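Local coordinates for protein deoxyribodipyrimidine photo-lyase (Oryza sativa Japonica Group, PDB 3UMV) that repairs ultraviolet-damaged DNA by using light and a bound FAD to split cyclobutane pyrimidine dimers back into separate pyrimidines, at residues A60-A65 with A130-A135; A149-L154 with V161-V166. One frame throughout, in Å; residues are numbered along the deposited sequence.

Interaction 1. Residues A60-A65 with A130-A135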
loop_
_atom_site.group_PDB
_atom_site.type_symbol
_atom_site.label_atom_id
_atom_site.label_comp_id
_atom_site.label_asym_id
_atom_site.label_seq_id
_atom_site.Cartn_x
_atom_site.Cartn_y
_atom_site.Cartn_z
ATOM N N ALA A 60 9.552 18.392 11.118
ATOM C CA ALA A 60 9.131 19.602 11.820
ATOM C C ALA A 60 9.864 19.727 13.141
ATOM O O ALA A 60 10.247 20.820 13.535
ATOM C CB ALA A 60 7.621 19.595 12.068
ATOM N N GLY A 61 10.052 18.608 13.832
ATOM C CA GLY A 61 10.764 18.639 15.100
ATOM C C GLY A 61 12.222 19.027 14.929
ATOM O O GLY A 61 12.794 19.705 15.785
ATOM N N LEU A 62 12.833 18.597 13.829
ATOM C CA LEU A 62 14.222 18.947 13.546
ATOM C C LEU A 62 14.303 20.424 13.202
ATOM O O LEU A 62 15.209 21.134 13.657
ATOM C CB LEU A 62 14.775 18.111 12.383
ATOM C CG LEU A 62 15.019 16.618 12.621
ATOM C CD1 LEU A 62 15.589 15.953 11.368
ATOM C CD2 LEU A 62 15.927 16.381 13.816
ATOM N N ALA A 63 13.342 20.881 12.400
ATOM C CA ALA A 63 13.241 22.283 12.005
ATOM C C ALA A 63 13.064 23.192 13.219
ATOM O O ALA A 63 13.831 24.135 13.410
ATOM C CB ALA A 63 12.080 22.469 11.034
ATOM N N ALA A 64 12.058 22.898 14.042
ATOM C CA ALA A 64 11.767 23.700 15.234
ATOM C C ALA A 64 12.961 23.814 16.175
ATOM O O ALA A 64 13.231 24.886 16.713
ATOM C CB ALA A 64 10.556 23.138 15.985
ATOM N N ALA A 65 13.673 22.710 16.364
ATOM C CA ALA A 65 14.808 22.668 17.281
ATOM C C ALA A 65 16.026 23.436 16.763
ATOM O O ALA A 65 16.869 23.874 17.546
ATOM C CB ALA A 65 15.183 21.227 17.593
ATOM N N ALA A 130 19.859 22.880 2.290
ATOM C CA ALA A 130 19.173 22.136 3.346
ATOM C C ALA A 130 20.159 21.483 4.310
ATOM O O ALA A 130 21.246 21.057 3.917
ATOM C CB ALA A 130 18.221 21.081 2.746
ATOM N N SER A 131 19.774 21.422 5.577
ATOM C CA SER A 131 20.584 20.767 6.593
ATOM C C SER A 131 20.240 19.287 6.646
ATOM O O SER A 131 21.116 18.440 6.795
ATOM C CB SER A 131 20.320 21.395 7.954
ATOM O OG SER A 131 18.953 21.265 8.297
ATOM N N THR A 132 18.952 18.981 6.528
ATOM C CA THR A 132 18.498 17.600 6.627
ATOM C C THR A 132 17.436 17.245 5.592
ATOM O O THR A 132 16.523 18.023 5.340
ATOM C CB THR A 132 17.946 17.295 8.035
ATOM O OG1 THR A 132 18.903 17.708 9.022
ATOM C CG2 THR A 132 17.670 15.798 8.202
ATOM N N LEU A 133 17.575 16.062 5.001
ATOM C CA LEU A 133 16.522 15.466 4.193
ATOM C C LEU A 133 15.897 14.330 4.992
ATOM O O LEU A 133 16.608 13.462 5.489
ATOM C CB LEU A 133 17.108 14.910 2.890
ATOM C CG LEU A 133 16.181 14.062 2.009
ATOM C CD1 LEU A 133 15.107 14.918 1.378
ATOM C CD2 LEU A 133 16.986 13.343 0.932
ATOM N N VAL A 134 14.574 14.338 5.126
ATOM C CA VAL A 134 13.873 13.247 5.797
ATOM C C VAL A 134 13.053 12.483 4.774
ATOM O O VAL A 134 12.273 13.071 4.048
ATOM C CB VAL A 134 12.925 13.765 6.892
ATOM C CG1 VAL A 134 12.190 12.585 7.559
ATOM C CG2 VAL A 134 13.705 14.608 7.906
ATOM N N ALA A 135 13.222 11.168 4.710
ATOM C CA ALA A 135 12.379 10.372 3.812
ATOM C C ALA A 135 11.463 9.457 4.611
ATOM O O ALA A 135 11.771 9.131 5.752
ATOM C CB ALA A 135 13.233 9.560 2.843
#
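Leu62, reaching out from helix 54-66, meets Thr132 and Val134 of strand 132-135 through a single methyl group. Its CD1 lies over the methyl branches of the two strand residues, 3.8 Å from CG2 of Thr132 and 4.2 Å from CG2 of Val134. The isobutyl group is stretched out to do this: CD1 is anti to CA (chi2 -179°), which places this methyl at the far end of the side chain, while CD2 is turned back from the strand. Leu62 crosses Thr132 at about a right angle and meets Val134 at a slant.

Thr132 and Val134 are two apart in the strand and present their CB atoms on the same face of the sheet. Their CG2 methyls are 4.1 Å from each other, and the leucine methyl is close to both. Thr132 takes part through carbon alone. Its hydroxyl OG1 stands beside the backbone N (chi1 -51°), which leaves CG2 anti to that nitrogen and against the leucine. Leu133, between them, points to the other face, where it packs on Ile121 and Val125 of helix 120-127.

The sheet is thus covered on both faces, as in the alpha/beta domain of photolyases. On the face of helix 54-66, Leu62 also touches Val40 and His164 from the strands flanking 132-135. The contact is purely van der Waals and covers a modest 84 Å², with backbones 8.2 Å apart between the CA atoms of Leu62 and Thr132; methyl packing, with no directional bond, is what joins helix to strand here.

Interaction 2. Residues A149-L154 with V161-V166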
loop_
_atom_site.group_PDB
_atom_site.type_symbol
_atom_site.label_atom_id
_atom_site.label_comp_id
_atom_site.label_asym_id
_atom_site.label_seq_id
_atom_site.Cartn_x
_atom_site.Cartn_y
_atom_site.Cartn_z
ATOM N N ALA A 149 19.863 6.056 -4.395
ATOM C CA ALA A 149 20.508 6.880 -5.424
ATOM C C ALA A 149 20.568 8.337 -4.993
ATOM O O ALA A 149 21.535 9.036 -5.274
ATOM C CB ALA A 149 19.788 6.760 -6.760
ATOM N N VAL A 150 19.515 8.798 -4.333
ATOM C CA VAL A 150 19.498 10.145 -3.783
ATOM C C VAL A 150 20.513 10.311 -2.662
ATOM O O VAL A 150 21.176 11.348 -2.563
ATOM C CB VAL A 150 18.097 10.512 -3.260
ATOM C CG1 VAL A 150 18.163 11.765 -2.395
ATOM C CG2 VAL A 150 17.120 10.675 -4.429
ATOM N N VAL A 151 20.638 9.287 -1.823
ATOM C CA VAL A 151 21.607 9.300 -0.732
ATOM C C VAL A 151 23.022 9.378 -1.299
ATOM O O VAL A 151 23.850 10.157 -0.822
ATOM C CB VAL A 151 21.446 8.058 0.176
ATOM C CG1 VAL A 151 22.610 7.940 1.135
ATOM C CG2 VAL A 151 20.140 8.150 0.949
ATOM N N GLY A 152 23.275 8.597 -2.345
ATOM C CA GLY A 152 24.564 8.623 -3.018
ATOM C C GLY A 152 24.859 9.953 -3.690
ATOM O O GLY A 152 25.989 10.431 -3.647
ATOM N N ASP A 153 23.852 10.546 -4.326
ATOM C CA ASP A 153 24.019 11.860 -4.942
ATOM C C ASP A 153 24.409 12.883 -3.879
ATOM O O ASP A 153 25.357 13.652 -4.056
ATOM C CB ASP A 153 22.738 12.311 -5.647
ATOM C CG ASP A 153 22.382 11.437 -6.840
ATOM O OD1 ASP A 153 23.258 10.687 -7.324
ATOM O OD2 ASP A 153 21.217 11.509 -7.299
ATOM N N LEU A 154 23.678 12.891 -2.770
ATOM C CA LEU A 154 23.991 13.814 -1.681
ATOM C C LEU A 154 25.330 13.509 -1.020
ATOM O O LEU A 154 26.051 14.423 -0.627
ATOM C CB LEU A 154 22.885 13.793 -0.626
ATOM C CG LEU A 154 21.589 14.431 -1.101
ATOM C CD1 LEU A 154 20.540 14.393 0.012
ATOM C CD2 LEU A 154 21.850 15.862 -1.569
ATOM N N VAL A 161 24.998 17.278 4.343
ATOM C CA VAL A 161 23.551 17.124 4.493
ATOM C C VAL A 161 23.217 15.816 5.178
ATOM O O VAL A 161 23.677 14.748 4.767
ATOM C CB VAL A 161 22.799 17.141 3.157
ATOM C CG1 VAL A 161 21.313 16.789 3.404
ATOM C CG2 VAL A 161 22.943 18.489 2.467
ATOM N N ALA A 162 22.394 15.907 6.214
ATOM C CA ALA A 162 21.970 14.732 6.947
ATOM C C ALA A 162 20.795 14.085 6.218
ATOM O O ALA A 162 19.966 14.774 5.624
ATOM C CB ALA A 162 21.569 15.115 8.362
ATOM N N VAL A 163 20.738 12.761 6.241
ATOM C CA VAL A 163 19.586 12.062 5.669
ATOM C C VAL A 163 19.003 11.102 6.701
ATOM O O VAL A 163 19.709 10.220 7.209
ATOM C CB VAL A 163 19.942 11.282 4.379
ATOM C CG1 VAL A 163 18.671 10.691 3.779
ATOM C CG2 VAL A 163 20.656 12.175 3.370
ATOM N N HIS A 164 17.716 11.273 7.016
ATOM C CA HIS A 164 17.038 10.398 7.968
ATOM C C HIS A 164 15.878 9.735 7.249
ATOM O O HIS A 164 15.245 10.356 6.391
ATOM C CB HIS A 164 16.442 11.180 9.142
ATOM C CG HIS A 164 17.456 11.861 10.013
ATOM N ND1 HIS A 164 17.109 12.502 11.181
ATOM C CD2 HIS A 164 18.799 12.003 9.892
ATOM C CE1 HIS A 164 18.189 13.014 11.745
ATOM N NE2 HIS A 164 19.228 12.735 10.977
ATOM N N GLN A 165 15.607 8.483 7.593
ATOM C CA GLN A 165 14.392 7.812 7.120
ATOM C C GLN A 165 13.501 7.451 8.300
ATOM O O GLN A 165 13.964 6.949 9.320
ATOM C CB GLN A 165 14.739 6.541 6.360
ATOM C CG GLN A 165 13.512 5.767 5.881
ATOM C CD GLN A 165 13.903 4.594 5.027
ATOM O OE1 GLN A 165 14.757 3.797 5.407
ATOM N NE2 GLN A 165 13.290 4.486 3.867
ATOM N N VAL A 166 12.209 7.700 8.156
ATOM C CA VAL A 166 11.274 7.451 9.233
ATOM C C VAL A 166 10.227 6.472 8.722
ATOM O O VAL A 166 9.694 6.662 7.633
ATOM C CB VAL A 166 10.592 8.770 9.679
ATOM C CG1 VAL A 166 9.529 8.485 10.752
ATOM C CG2 VAL A 166 11.631 9.750 10.210
#
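Leu154 and Val163 are brought together by torsions that push methyls into the gap between helix 141-157 and strand 162-166. Leu154 has CG beside the backbone N (chi1 -70°) and CD1 anti to CA, which makes this methyl the one that touches both Val161 and Val163. Val163 (chi1 -175°) divides its two methyls between two helical residues: CG2 lies 4.0 Å from CD1 of Leu154, and CG1 lies 4.1 Å from CG2 of Val151. Both pairs of side chains meet at a slant.

Val151 and Leu154, three positions apart on the helix, flank the valine, and the methyl of Val151 that approaches it is the branch standing beside its own backbone N. CD1 of Leu154 has a second partner in Val161, whose CG1 is 4.2 Å away; the leucine methyl therefore bridges two strand-side valines two positions apart.

Strand 132-135, helix 141-157 and strand 162-166 form a beta-alpha-beta crossover in the alpha/beta domain, and these contacts lay the helix against the strand that follows it. The preceding strand is covered as well, since Val150 and Leu154 both touch Leu133. The packing buries 168 Å² in all, with CA atoms as near as 7.0 Å between Leu154 and Val161.

Ala162 lies between the two valines and points its CB to the other face, where it meets Thr132. Asp153, on the same helix, forms a salt bridge with Arg156, three residues on. At the edge of the contact, Val151 also rests on Ile29.

Overall arrangement
Interactions 1 and 2 meet in the sheet itself: strands 132-135 and 162-166 are parallel neighbours, and helices 54-66 and 141-157 pack on opposite faces. Their centres are 12 Å apart. Probable backbone hydrogen bonds connect them, Leu133 N to Ala162 O and Ala135 N to His164 O, each 2.8 Å. The CG2 methyl of Thr132, used in interaction 1, also packs against the backbone Ala162 O at 3.6 Å. Both contacts belong to the alpha/beta domain; their centres lie about 26 and 23 Å from the centre of the chain, respectively, and away from the FAD pocket, which is built from residues between 268 and 440.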